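PDB 6AKZ: GlcNAc Inducible Gene 2, GIG2 from Candida albicans, which binds an iron ion in a cupin-like fold and is probably an oxygenase of the DUF1479 family. Local coordinates for residues H192-S197 with L353-D358; T255-L260 with V347-D352; V274-K279 with G334-P339; A283-R288 with L322-F327. All coordinates share one frame; numbering follows the deposited sequence.

Contact 1: residues H192-S197 with L353-D358. With FE (Fe (III) ion), chain B.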
loop_
_atom_site.group_PDB
_atom_site.type_symbol
_atom_site.label_atom_id
_atom_site.label_comp_id
_atom_site.label_asym_id
_atom_site.label_seq_id
_atom_site.Cartn_x
_atom_site.Cartn_y
_atom_site.Cartn_z
ATOM N N HIS A 192 -5.184 10.349 3.063
ATOM C CA HIS A 192 -5.144 10.013 1.680
ATOM C C HIS A 192 -5.132 8.487 1.469
ATOM O O HIS A 192 -4.846 7.710 2.393
ATOM C CB HIS A 192 -3.782 10.617 1.090
ATOM C CG HIS A 192 -2.542 10.060 1.697
ATOM N ND1 HIS A 192 -2.004 10.485 2.882
ATOM C CD2 HIS A 192 -1.715 9.098 1.247
ATOM C CE1 HIS A 192 -0.938 9.771 3.175
ATOM N NE2 HIS A 192 -0.726 8.945 2.171
ATOM N N LEU A 193 -5.206 8.133 0.202
ATOM C CA LEU A 193 -4.887 6.828 -0.292
ATOM C C LEU A 193 -3.621 6.989 -1.211
ATOM O O LEU A 193 -3.436 7.961 -1.797
ATOM C CB LEU A 193 -5.959 6.223 -1.144
ATOM C CG LEU A 193 -7.333 5.983 -0.570
ATOM C CD1 LEU A 193 -8.150 5.241 -1.582
ATOM C CD2 LEU A 193 -7.249 5.219 0.711
ATOM N N ASP A 194 -2.749 5.985 -1.222
ATOM C CA ASP A 194 -1.622 5.959 -2.119
ATOM C C ASP A 194 -2.113 5.015 -3.267
ATOM O O ASP A 194 -3.284 4.839 -3.434
ATOM C CB ASP A 194 -0.348 5.472 -1.429
ATOM C CG ASP A 194 0.153 6.465 -0.428
ATOM O OD1 ASP A 194 0.509 7.539 -0.917
ATOM O OD2 ASP A 194 0.124 6.166 0.748
ATOM N N SER A 195 -1.207 4.425 -4.033
ATOM C CA SER A 195 -1.587 3.534 -5.098
ATOM C C SER A 195 -2.520 4.183 -6.151
ATOM O O SER A 195 -3.396 3.575 -6.665
ATOM C CB SER A 195 -2.136 2.203 -4.590
ATOM O OG SER A 195 -1.211 1.535 -3.785
ATOM N N SER A 196 -2.216 5.433 -6.395
ATOM C CA SER A 196 -2.801 6.315 -7.410
ATOM C C SER A 196 -3.827 7.335 -7.001
ATOM O O SER A 196 -4.572 7.122 -6.091
ATOM C CB SER A 196 -3.377 5.531 -8.607
ATOM O OG SER A 196 -4.653 5.049 -8.336
ATOM N N SER A 197 -3.839 8.437 -7.752
ATOM C CA SER A 197 -4.899 9.459 -7.517
ATOM C C SER A 197 -6.205 9.125 -8.216
ATOM O O SER A 197 -7.227 8.898 -7.574
ATOM C CB SER A 197 -4.325 10.841 -7.925
ATOM O OG SER A 197 -5.036 11.915 -7.348
ATOM N N LEU A 353 -6.326 1.520 2.389
ATOM C CA LEU A 353 -6.748 2.071 3.662
ATOM C C LEU A 353 -6.375 3.572 3.789
ATOM O O LEU A 353 -5.207 4.002 3.538
ATOM C CB LEU A 353 -6.105 1.303 4.809
ATOM C CG LEU A 353 -6.913 1.381 6.069
ATOM C CD1 LEU A 353 -8.175 0.541 5.926
ATOM C CD2 LEU A 353 -6.175 0.932 7.321
ATOM N N PRO A 354 -7.365 4.408 4.063
ATOM C CA PRO A 354 -7.016 5.816 4.318
ATOM C C PRO A 354 -6.088 5.919 5.525
ATOM O O PRO A 354 -6.355 5.307 6.560
ATOM C CB PRO A 354 -8.382 6.431 4.608
ATOM C CG PRO A 354 -9.412 5.485 4.083
ATOM C CD PRO A 354 -8.813 4.166 4.157
ATOM N N HIS A 355 -5.061 6.784 5.407
ATOM C CA HIS A 355 -4.126 6.935 6.464
ATOM C C HIS A 355 -3.485 8.307 6.345
ATOM O O HIS A 355 -3.607 9.001 5.308
ATOM C CB HIS A 355 -3.092 5.826 6.417
ATOM C CG HIS A 355 -2.314 5.837 5.152
ATOM N ND1 HIS A 355 -2.833 5.374 3.976
ATOM C CD2 HIS A 355 -1.101 6.350 4.846
ATOM C CE1 HIS A 355 -1.956 5.561 2.998
ATOM N NE2 HIS A 355 -0.904 6.152 3.509
ATOM N N GLU A 356 -2.873 8.715 7.427
ATOM C CA GLU A 356 -2.011 9.960 7.441
ATOM C C GLU A 356 -1.047 9.821 8.604
ATOM O O GLU A 356 -1.201 8.949 9.448
ATOM C CB GLU A 356 -2.886 11.201 7.687
ATOM C CG GLU A 356 -3.766 11.096 8.899
ATOM C CD GLU A 356 -4.650 12.325 9.223
ATOM O OE1 GLU A 356 -4.751 13.249 8.395
ATOM O OE2 GLU A 356 -5.240 12.339 10.351
ATOM N N VAL A 357 -0.022 10.658 8.626
ATOM C CA VAL A 357 0.911 10.713 9.793
ATOM C C VAL A 357 0.435 11.761 10.762
ATOM O O VAL A 357 -0.327 12.662 10.425
ATOM C CB VAL A 357 2.377 10.976 9.467
ATOM C CG1 VAL A 357 3.053 9.669 9.062
ATOM C CG2 VAL A 357 2.503 12.085 8.461
ATOM N N ASP A 358 0.815 11.614 12.012
ATOM C CA ASP A 358 0.446 12.587 13.029
ATOM C C ASP A 358 1.016 13.969 12.661
ATOM O O ASP A 358 2.180 14.069 12.203
ATOM C CB ASP A 358 1.016 12.183 14.403
ATOM C CG ASP A 358 0.257 11.080 15.074
ATOM O OD1 ASP A 358 -0.964 11.236 15.247
ATOM O OD2 ASP A 358 0.907 10.095 15.567
HETATM FE FE FE B . 0.645 7.308 2.383
HETATM O O HOH W 1 -3.734 3.853 0.979
HETATM O O HOH W 2 2.147 8.373 1.160
HETATM O O HOH W 3 2.205 5.984 2.664
HETATM O O HOH W 4 1.654 8.227 4.092
#

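Contact 2: residues T255-L260 with V347-D352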
loop_
_atom_site.group_PDB
_atom_site.type_symbol
_atom_site.label_atom_id
_atom_site.label_comp_id
_atom_site.label_asym_id
_atom_site.label_seq_id
_atom_site.Cartn_x
_atom_site.Cartn_y
_atom_site.Cartn_z
ATOM N N THR A 255 0.374 -4.779 -2.271
ATOM C CA THR A 255 -0.865 -5.196 -1.663
ATOM C C THR A 255 -0.997 -4.544 -0.301
ATOM O O THR A 255 -2.137 -4.217 0.117
ATOM C CB THR A 255 -0.927 -6.719 -1.498
ATOM O OG1 THR A 255 0.314 -7.244 -0.973
ATOM C CG2 THR A 255 -1.117 -7.369 -2.830
ATOM N N LEU A 256 0.126 -4.443 0.403
ATOM C CA LEU A 256 0.134 -3.854 1.723
ATOM C C LEU A 256 1.232 -2.880 1.847
ATOM O O LEU A 256 2.354 -3.166 1.367
ATOM C CB LEU A 256 0.371 -4.933 2.770
ATOM C CG LEU A 256 -0.659 -6.058 2.886
ATOM C CD1 LEU A 256 -0.131 -7.060 3.926
ATOM C CD2 LEU A 256 -2.018 -5.498 3.290
ATOM N N GLN A 257 1.007 -1.784 2.562
ATOM C CA GLN A 257 2.119 -0.918 2.982
ATOM C C GLN A 257 2.471 -1.367 4.390
ATOM O O GLN A 257 1.680 -1.977 5.102
ATOM C CB GLN A 257 1.727 0.537 3.054
ATOM C CG GLN A 257 1.387 1.177 1.686
ATOM C CD GLN A 257 1.252 2.696 1.763
ATOM O OE1 GLN A 257 2.130 3.344 2.300
ATOM N NE2 GLN A 257 0.227 3.266 1.138
ATOM N N GLY A 258 3.682 -1.071 4.766
ATOM C CA GLY A 258 4.186 -1.489 6.066
ATOM C C GLY A 258 5.432 -0.843 6.559
ATOM O O GLY A 258 6.190 -0.275 5.745
ATOM N N TRP A 259 5.722 -1.071 7.829
ATOM C CA TRP A 259 7.034 -0.727 8.352
ATOM C C TRP A 259 7.340 -1.383 9.653
ATOM O O TRP A 259 6.404 -1.903 10.362
ATOM C CB TRP A 259 7.133 0.788 8.541
ATOM C CG TRP A 259 6.031 1.531 9.234
ATOM C CD1 TRP A 259 5.205 2.448 8.621
ATOM C CD2 TRP A 259 5.677 1.589 10.650
ATOM N NE1 TRP A 259 4.371 3.044 9.552
ATOM C CE2 TRP A 259 4.644 2.574 10.784
ATOM C CE3 TRP A 259 6.118 0.928 11.793
ATOM C CZ2 TRP A 259 4.027 2.848 11.980
ATOM C CZ3 TRP A 259 5.524 1.214 13.011
ATOM C CH2 TRP A 259 4.497 2.149 13.100
ATOM N N LEU A 260 8.629 -1.461 9.896
ATOM C CA LEU A 260 9.215 -2.007 11.132
ATOM C C LEU A 260 9.542 -0.882 12.074
ATOM O O LEU A 260 10.252 0.063 11.690
ATOM C CB LEU A 260 10.484 -2.824 10.841
ATOM C CG LEU A 260 11.317 -3.358 12.057
ATOM C CD1 LEU A 260 10.517 -4.441 12.715
ATOM C CD2 LEU A 260 12.607 -3.898 11.514
ATOM N N VAL A 347 3.975 -2.940 11.430
ATOM C CA VAL A 347 2.662 -2.430 11.175
ATOM C C VAL A 347 2.377 -2.569 9.662
ATOM O O VAL A 347 3.149 -2.063 8.845
ATOM C CB VAL A 347 2.456 -0.999 11.672
ATOM C CG1 VAL A 347 1.197 -0.349 11.109
ATOM C CG2 VAL A 347 2.498 -0.960 13.201
ATOM N N PHE A 348 1.247 -3.161 9.349
ATOM C CA PHE A 348 0.741 -3.335 7.952
ATOM C C PHE A 348 -0.564 -2.571 7.767
ATOM O O PHE A 348 -1.436 -2.566 8.644
ATOM C CB PHE A 348 0.401 -4.789 7.669
ATOM C CG PHE A 348 1.554 -5.679 7.456
ATOM C CD1 PHE A 348 2.297 -5.566 6.300
ATOM C CD2 PHE A 348 1.883 -6.675 8.396
ATOM C CE1 PHE A 348 3.400 -6.386 6.029
ATOM C CE2 PHE A 348 3.005 -7.493 8.133
ATOM C CZ PHE A 348 3.742 -7.344 6.963
ATOM N N TRP A 349 -0.756 -1.970 6.604
ATOM C CA TRP A 349 -2.049 -1.554 6.227
ATOM C C TRP A 349 -2.292 -1.843 4.729
ATOM O O TRP A 349 -1.414 -1.760 3.845
ATOM C CB TRP A 349 -2.400 -0.119 6.586
ATOM C CG TRP A 349 -1.559 0.959 5.948
ATOM C CD1 TRP A 349 -1.926 1.742 4.908
ATOM C CD2 TRP A 349 -0.226 1.351 6.304
ATOM N NE1 TRP A 349 -0.867 2.644 4.548
ATOM C CE2 TRP A 349 0.140 2.461 5.460
ATOM C CE3 TRP A 349 0.679 0.931 7.294
ATOM C CZ2 TRP A 349 1.363 3.127 5.581
ATOM C CZ3 TRP A 349 1.946 1.574 7.373
ATOM C CH2 TRP A 349 2.267 2.638 6.540
ATOM N N HIS A 350 -3.536 -2.174 4.455
ATOM C CA HIS A 350 -4.030 -2.428 3.070
ATOM C C HIS A 350 -3.829 -1.223 2.160
ATOM O O HIS A 350 -3.917 -0.077 2.572
ATOM C CB HIS A 350 -5.488 -2.857 3.061
ATOM C CG HIS A 350 -5.949 -3.483 1.790
ATOM N ND1 HIS A 350 -6.436 -2.755 0.732
ATOM C CD2 HIS A 350 -6.147 -4.782 1.469
ATOM C CE1 HIS A 350 -6.852 -3.570 -0.219
ATOM N NE2 HIS A 350 -6.679 -4.815 0.206
ATOM N N CYS A 351 -3.432 -1.485 0.919
ATOM C CA CYS A 351 -3.201 -0.432 -0.043
ATOM C C CYS A 351 -4.373 0.521 -0.234
ATOM O O CYS A 351 -4.187 1.646 -0.680
ATOM C CB CYS A 351 -2.723 -1.008 -1.410
ATOM S SG CYS A 351 -3.923 -2.155 -2.134
ATOM N N ASP A 352 -5.562 0.097 0.114
ATOM C CA ASP A 352 -6.767 0.939 0.023
ATOM C C ASP A 352 -7.186 1.557 1.347
ATOM O O ASP A 352 -8.345 2.030 1.457
ATOM C CB ASP A 352 -7.929 0.161 -0.582
ATOM C CG ASP A 352 -7.891 0.058 -2.119
ATOM O OD1 ASP A 352 -7.015 0.712 -2.776
ATOM O OD2 ASP A 352 -8.673 -0.812 -2.640
HETATM O O HOH W 5 -1.579 2.328 -1.066
#

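Contact 3: residues V274-K279 with G334-P339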
loop_
_atom_site.group_PDB
_atom_site.type_symbol
_atom_site.label_atom_id
_atom_site.label_comp_id
_atom_site.label_asym_id
_atom_site.label_seq_id
_atom_site.Cartn_x
_atom_site.Cartn_y
_atom_site.Cartn_z
ATOM N N VAL A 274 -4.938 5.892 10.965
ATOM C CA VAL A 274 -5.621 5.131 9.974
ATOM C C VAL A 274 -7.141 5.217 10.163
ATOM O O VAL A 274 -7.599 5.591 11.248
ATOM C CB VAL A 274 -5.253 3.615 10.120
ATOM C CG1 VAL A 274 -3.804 3.384 9.778
ATOM C CG2 VAL A 274 -5.494 3.084 11.540
ATOM N N LEU A 275 -7.876 4.844 9.151
ATOM C CA LEU A 275 -9.322 4.663 9.241
ATOM C C LEU A 275 -9.515 3.168 9.112
ATOM O O LEU A 275 -9.602 2.651 7.995
ATOM C CB LEU A 275 -10.017 5.398 8.099
ATOM C CG LEU A 275 -11.398 5.891 8.408
ATOM C CD1 LEU A 275 -11.937 6.623 7.167
ATOM C CD2 LEU A 275 -12.243 4.733 8.768
ATOM N N PRO A 276 -9.698 2.459 10.239
ATOM C CA PRO A 276 -9.621 1.028 10.222
ATOM C C PRO A 276 -10.931 0.350 9.798
ATOM O O PRO A 276 -11.571 -0.440 10.545
ATOM C CB PRO A 276 -9.155 0.713 11.663
ATOM C CG PRO A 276 -9.929 1.727 12.463
ATOM C CD PRO A 276 -9.686 2.984 11.636
ATOM N N SER A 277 -11.441 0.735 8.629
ATOM C CA SER A 277 -12.639 0.113 8.139
ATOM C C SER A 277 -12.496 0.058 6.593
ATOM O O SER A 277 -12.809 1.006 5.889
ATOM C CB SER A 277 -13.872 0.949 8.540
ATOM O OG SER A 277 -15.104 0.377 8.027
ATOM N N LEU A 278 -12.110 -1.092 6.067
ATOM C CA LEU A 278 -11.631 -1.135 4.693
ATOM C C LEU A 278 -12.782 -1.041 3.681
ATOM O O LEU A 278 -12.749 -0.222 2.757
ATOM C CB LEU A 278 -10.749 -2.401 4.505
ATOM C CG LEU A 278 -10.174 -2.669 3.153
ATOM C CD1 LEU A 278 -9.328 -1.503 2.682
ATOM C CD2 LEU A 278 -9.280 -3.942 3.294
ATOM N N LYS A 279 -13.779 -1.915 3.836
ATOM C CA LYS A 279 -14.893 -1.972 2.949
ATOM C C LYS A 279 -15.707 -0.707 2.972
ATOM O O LYS A 279 -16.036 -0.197 1.885
ATOM C CB LYS A 279 -15.805 -3.163 3.243
ATOM C CG LYS A 279 -16.887 -3.449 2.227
ATOM C CD LYS A 279 -17.861 -4.488 2.797
ATOM C CE LYS A 279 -17.307 -5.884 2.748
ATOM N NZ LYS A 279 -18.208 -6.805 3.475
ATOM N N GLY A 334 -13.943 8.468 11.664
ATOM C CA GLY A 334 -13.317 7.189 11.789
ATOM C C GLY A 334 -11.821 7.107 11.987
ATOM O O GLY A 334 -11.281 5.979 12.107
ATOM N N ILE A 335 -11.126 8.249 11.905
ATOM C CA ILE A 335 -9.700 8.298 11.955
ATOM C C ILE A 335 -9.204 8.211 13.397
ATOM O O ILE A 335 -9.677 8.921 14.299
ATOM C CB ILE A 335 -9.152 9.558 11.284
ATOM C CG1 ILE A 335 -9.660 9.688 9.829
ATOM C CG2 ILE A 335 -7.662 9.529 11.235
ATOM C CD1 ILE A 335 -9.529 11.101 9.308
ATOM N N ILE A 336 -8.308 7.262 13.606
ATOM C CA ILE A 336 -7.659 7.051 14.876
ATOM C C ILE A 336 -6.184 6.870 14.736
ATOM O O ILE A 336 -5.658 6.414 13.687
ATOM C CB ILE A 336 -8.256 5.821 15.615
ATOM C CG1 ILE A 336 -8.266 4.578 14.743
ATOM C CG2 ILE A 336 -9.653 6.159 16.066
ATOM C CD1 ILE A 336 -8.495 3.340 15.572
ATOM N N SER A 337 -5.474 7.180 15.818
ATOM C CA SER A 337 -4.054 6.787 15.887
ATOM C C SER A 337 -3.946 5.317 16.000
ATOM O O SER A 337 -4.835 4.676 16.587
ATOM C CB SER A 337 -3.362 7.388 17.111
ATOM O OG SER A 337 -3.326 8.773 16.946
ATOM N N ILE A 338 -2.809 4.788 15.548
ATOM C CA ILE A 338 -2.498 3.381 15.908
ATOM C C ILE A 338 -2.186 3.246 17.396
ATOM O O ILE A 338 -1.938 4.251 18.068
ATOM C CB ILE A 338 -1.360 2.811 15.049
ATOM C CG1 ILE A 338 -0.084 3.643 15.254
ATOM C CG2 ILE A 338 -1.861 2.663 13.609
ATOM C CD1 ILE A 338 1.097 2.960 14.654
ATOM N N PRO A 339 -2.256 2.012 17.939
ATOM C CA PRO A 339 -1.823 1.721 19.336
ATOM C C PRO A 339 -0.376 2.095 19.552
ATOM O O PRO A 339 0.381 2.384 18.600
ATOM C CB PRO A 339 -2.154 0.213 19.551
ATOM C CG PRO A 339 -2.745 -0.268 18.268
ATOM C CD PRO A 339 -2.810 0.821 17.277
#

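Contact 4: residues A283-R288 with L322-F327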
loop_
_atom_site.group_PDB
_atom_site.type_symbol
_atom_site.label_atom_id
_atom_site.label_comp_id
_atom_site.label_asym_id
_atom_site.label_seq_id
_atom_site.Cartn_x
_atom_site.Cartn_y
_atom_site.Cartn_z
ATOM N N ALA A 283 -16.127 1.840 -0.349
ATOM C CA ALA A 283 -17.486 2.011 -0.891
ATOM C C ALA A 283 -17.702 3.510 -0.947
ATOM O O ALA A 283 -18.182 4.024 -1.920
ATOM C CB ALA A 283 -18.496 1.305 -0.015
ATOM N N TYR A 284 -17.335 4.237 0.080
ATOM C CA TYR A 284 -17.601 5.669 0.150
ATOM C C TYR A 284 -16.748 6.444 -0.839
ATOM O O TYR A 284 -17.251 7.268 -1.630
ATOM C CB TYR A 284 -17.291 6.161 1.562
ATOM C CG TYR A 284 -17.581 7.629 1.777
ATOM C CD1 TYR A 284 -18.866 8.102 2.117
ATOM C CD2 TYR A 284 -16.548 8.562 1.650
ATOM C CE1 TYR A 284 -19.081 9.476 2.323
ATOM C CE2 TYR A 284 -16.775 9.915 1.859
ATOM C CZ TYR A 284 -18.020 10.359 2.214
ATOM O OH TYR A 284 -18.174 11.728 2.418
ATOM N N ILE A 285 -15.477 6.102 -0.892
ATOM C CA ILE A 285 -14.508 6.779 -1.753
ATOM C C ILE A 285 -14.912 6.567 -3.193
ATOM O O ILE A 285 -14.962 7.560 -3.930
ATOM C CB ILE A 285 -13.068 6.331 -1.495
ATOM C CG1 ILE A 285 -12.635 6.933 -0.138
ATOM C CG2 ILE A 285 -12.066 6.796 -2.532
ATOM C CD1 ILE A 285 -11.476 6.276 0.562
ATOM N N MET A 286 -15.120 5.313 -3.584
ATOM C CA MET A 286 -15.411 5.022 -5.000
ATOM C C MET A 286 -16.676 5.664 -5.491
ATOM O O MET A 286 -16.753 6.004 -6.646
ATOM C CB MET A 286 -15.422 3.535 -5.314
ATOM C CG MET A 286 -14.048 2.883 -5.092
ATOM S SD MET A 286 -12.569 3.717 -5.775
ATOM C CE MET A 286 -12.955 3.754 -7.525
ATOM N N LEU A 287 -17.688 5.710 -4.646
ATOM C CA LEU A 287 -18.934 6.369 -5.005
ATOM C C LEU A 287 -18.989 7.862 -4.796
ATOM O O LEU A 287 -19.903 8.521 -5.329
ATOM C CB LEU A 287 -20.110 5.723 -4.264
ATOM C CG LEU A 287 -20.399 4.256 -4.571
ATOM C CD1 LEU A 287 -21.523 3.700 -3.748
ATOM C CD2 LEU A 287 -20.727 4.036 -6.013
ATOM N N ARG A 288 -18.065 8.425 -4.048
ATOM C CA ARG A 288 -18.088 9.869 -3.787
ATOM C C ARG A 288 -18.170 10.824 -5.035
ATOM O O ARG A 288 -18.887 11.828 -4.945
ATOM C CB ARG A 288 -16.993 10.288 -2.845
ATOM C CG ARG A 288 -17.132 11.699 -2.295
ATOM C CD ARG A 288 -18.353 11.933 -1.459
ATOM N NE ARG A 288 -18.264 13.275 -0.818
ATOM C CZ ARG A 288 -19.258 13.886 -0.189
ATOM N NH1 ARG A 288 -20.447 13.330 -0.136
ATOM N NH2 ARG A 288 -19.017 15.068 0.410
ATOM N N LEU A 322 -4.528 10.035 -3.587
ATOM C CA LEU A 322 -5.865 10.551 -3.594
ATOM C C LEU A 322 -6.077 11.209 -2.260
ATOM O O LEU A 322 -6.033 10.527 -1.209
ATOM C CB LEU A 322 -6.934 9.434 -3.777
ATOM C CG LEU A 322 -8.390 9.789 -3.483
ATOM C CD1 LEU A 322 -8.901 10.697 -4.590
ATOM C CD2 LEU A 322 -9.300 8.610 -3.409
ATOM N N PHE A 323 -6.352 12.516 -2.280
ATOM C CA PHE A 323 -6.529 13.262 -1.045
ATOM C C PHE A 323 -7.952 13.252 -0.520
ATOM O O PHE A 323 -8.917 13.426 -1.241
ATOM C CB PHE A 323 -5.944 14.659 -1.231
ATOM C CG PHE A 323 -4.473 14.633 -1.175
ATOM C CD1 PHE A 323 -3.853 14.298 0.011
ATOM C CD2 PHE A 323 -3.701 14.832 -2.301
ATOM C CE1 PHE A 323 -2.485 14.240 0.113
ATOM C CE2 PHE A 323 -2.332 14.776 -2.220
ATOM C CZ PHE A 323 -1.723 14.470 -1.012
ATOM N N LEU A 324 -8.061 13.024 0.780
ATOM C CA LEU A 324 -9.366 12.768 1.434
ATOM C C LEU A 324 -9.670 13.825 2.447
ATOM O O LEU A 324 -10.650 13.706 3.200
ATOM C CB LEU A 324 -9.345 11.388 2.119
ATOM C CG LEU A 324 -9.010 10.248 1.139
ATOM C CD1 LEU A 324 -8.735 8.962 1.930
ATOM C CD2 LEU A 324 -10.089 10.034 0.112
ATOM N N ASP A 325 -8.893 14.870 2.451
ATOM C CA ASP A 325 -8.995 15.865 3.559
ATOM C C ASP A 325 -10.022 16.960 3.357
ATOM O O ASP A 325 -10.317 17.691 4.312
ATOM C CB ASP A 325 -7.682 16.534 3.831
ATOM C CG ASP A 325 -7.146 17.271 2.634
ATOM O OD1 ASP A 325 -7.282 16.768 1.469
ATOM O OD2 ASP A 325 -6.603 18.353 2.880
ATOM N N LYS A 326 -10.549 17.086 2.159
ATOM C CA LYS A 326 -11.459 18.179 1.799
ATOM C C LYS A 326 -12.910 17.740 1.491
ATOM O O LYS A 326 -13.872 18.300 2.033
ATOM C CB LYS A 326 -10.834 18.917 0.615
ATOM C CG LYS A 326 -11.122 20.392 0.540
ATOM C CD LYS A 326 -10.041 21.145 -0.240
ATOM C CE LYS A 326 -10.607 22.456 -0.779
ATOM N NZ LYS A 326 -9.575 23.515 -0.996
ATOM N N PHE A 327 -13.082 16.781 0.603
ATOM C CA PHE A 327 -14.435 16.442 0.101
ATOM C C PHE A 327 -14.934 15.071 0.534
ATOM O O PHE A 327 -15.854 14.533 -0.027
ATOM C CB PHE A 327 -14.460 16.574 -1.394
ATOM C CG PHE A 327 -13.950 17.920 -1.883
ATOM C CD1 PHE A 327 -14.737 19.063 -1.748
ATOM C CD2 PHE A 327 -12.705 18.043 -2.482
ATOM C CE1 PHE A 327 -14.250 20.307 -2.180
ATOM C CE2 PHE A 327 -12.222 19.275 -2.926
ATOM C CZ PHE A 327 -13.013 20.406 -2.765
#

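Contact 1: residues H192-S197 with L353-D358
His192, Asp194 and His355 meet at the iron(III) ion as a two-histidine, one-carboxylate facial triad, with the His-X-Asp pair on one segment and the second histidine on the other, as in many cupin-type iron oxygenases. Metal bonds dominate the contact: His192 NE2 and Asp194 OD2 each lie 2.1 Å from the iron, and His355 NE2 lies 2.2 Å away. Three waters fill the remaining face of the octahedron, one opposite each protein ligand. Both histidines have CG between the backbone N and carbonyl carbon (both chi1 near 60°), which brings the two rings to the same ion, their planes 62° apart.

Backbone bonding fixes the two histidines relative to each other. They form an isolated antiparallel hydrogen-bonded pair, His192 N to His355 O at 3.1 Å and His355 N to His192 O at 3.2 Å.

Second-shell bonds hold the ring rotations. His355 ND1 donates to Leu353 O over 2.8 Å, nearly straight at 171° and in the ring plane, while His192 ND1 is bonded to Pro190 O. Asp194 OD2 also accepts from Gln257. Apolar contact is slight: Leu193 CD2 rests 3.9 Å from Pro354 CD. On the other carboxylate oxygen, Asp194 OD1 takes a 2.8 Å hydrogen bond from the iron-bound water opposite His355.

Contact 2: residues T255-L260 with V347-D352
Gln257 and Trp349 lie at the middle of an antiparallel pairing of strands 256-261 and 346-350, neighbours within the large mixed sheet of the cupin-type core. The backbone zips the tight part together: reciprocal hydrogen bonds join Gln257 with Trp349 and Trp259 with Val347, among them Gln257 N to Trp349 O at 2.7 Å and Val347 N to Trp259 O at 2.8 Å.

On the face bearing these four side chains, packing against the indole rings is close. Gln257 CB sits over the Trp349 six-membered ring, 3.8 Å from its centroid, a CH-pi contact. Val347 CB stands almost on the normal of the Trp259 six-membered ring, 3.9 Å from its centroid. The two tryptophan side chains cross at about a right angle, their ring planes oblique at 74°, and Trp259 CD1 comes within 3.6 Å of Trp349 CZ3. On the other face Leu256 CD1 touches Phe348 CD1 at 3.7 Å.

Toward Thr255 and Cys351 the joint is looser. Cys351 N reaches Thr255 O from above the carbonyl plane, and a water links Gln257 NE2 (3.0 Å) to Cys351 O (2.7 Å). Gln257 NE2 also donates to Asp194, an iron ligand. The Trp349 ring under CB limits where the Gln257 chain can lie, and its amide, bonded to water and ligand carboxylate, is consistent with a second-shell part in holding Asp194 in place.

Contact 3: residues V274-K279 with G334-P339
Val274 and Ile336 form the antiparallel hydrogen-bonded pair that joins the central strand of a small three-stranded sheet to one of its edge strands. Val274 N donates to Ile336 O over 2.9 Å, and Ile336 N returns a nearly straight bond to Val274 O at 3.0 Å, with an angle of 176° at the hydrogen. Ile335 CA adds a longer C-H contact to the same Val274 carbonyl.

Beyond the pair, the chain turns. Pro276 is the centre of an inverse gamma turn closed by Ser277 N and Leu275 O, 2.7 Å apart, which leads straight into helix 278-287. The turn brings the proline ring against the opposite segment: Pro276 CD lies 3.4 Å from Gly334 O, and Pro276 CG meets Ile336 CD1 at 3.8 Å. Ile336 has CG1 between the backbone N and carbonyl carbon (chi1 52°), which carries its ethyl arm to the ring, the two side chains crossing at about a right angle. Helix 32-56, through Ile53, packs on both.

The arrangement is a short antiparallel strand pairing ended by an inverse gamma turn, in a sheet whose opposite edge strand, 355-357, carries the iron ligand His355.

Contact 4: residues A283-R288 with L322-F327
Arg288, in the C-terminal part of segment 283-288, reaches the backbone of Phe327, in the loop after strand 322-323. Its CB points toward that loop, and the chain leaves with CG opposite the backbone N (chi1 -167°) before bending at chi2 (63°), a path that curls it round the carbonyl oxygen of Phe327. Arg288 CG lies 3.8 Å and Arg288 CD 3.9 Å from Phe327 O. At NE the chain makes its main bond: Arg288 NE donates to Phe327 O over 2.8 Å, with an angle of 151° at the hydrogen, and the acceptor sits near the guanidinium plane at its edge. Arg288 NH2 adds a weak bond to the same Phe327 O at 3.2 Å, making a forked grip on one oxygen, and also forms a salt bridge with Asp294. Over the centre of the Arg288 guanidinium lies Tyr284 OH, 3.5 Å above its plane; that hydroxyl is itself hydrogen-bonded to His330.

One turn earlier the contact is hydrocarbon. Ile285 CG2 presses unusually closely on Leu322 CD2, at 3.4 Å, while CG1 of Ile285 meets Leu324 CD2 at 4.0 Å. Ile285, Leu322 and Leu324 all rest on Leu193, so the helix is set against the two-stranded sheet of 192-193 and 322-323, with helix 32-56 packed on Tyr284 and Leu287.

Overall arrangement
All four contacts are buried, but contacts 1 and 2 lie nearest the centre of the chain, and contacts 3 and 4 farther out. Their chemistry changes with that position: metal coordination in contact 1, aromatic sheet pairing in contact 2, aliphatic and proline packing in contact 3, and aliphatic packing plus an arginine bonded to a backbone carbonyl in contact 4. Contact 2 forms part of the second shell of contact 1. Contacts 1 and 3 share the three-stranded sheet, joined by Pro354 O and Leu275 N; contacts 1 and 4 share the two-stranded sheet, joined by Leu193 N and Leu322 O. Helix 278-287 runs from contact 3 to contact 4, whereas contacts 2 and 4 do not touch.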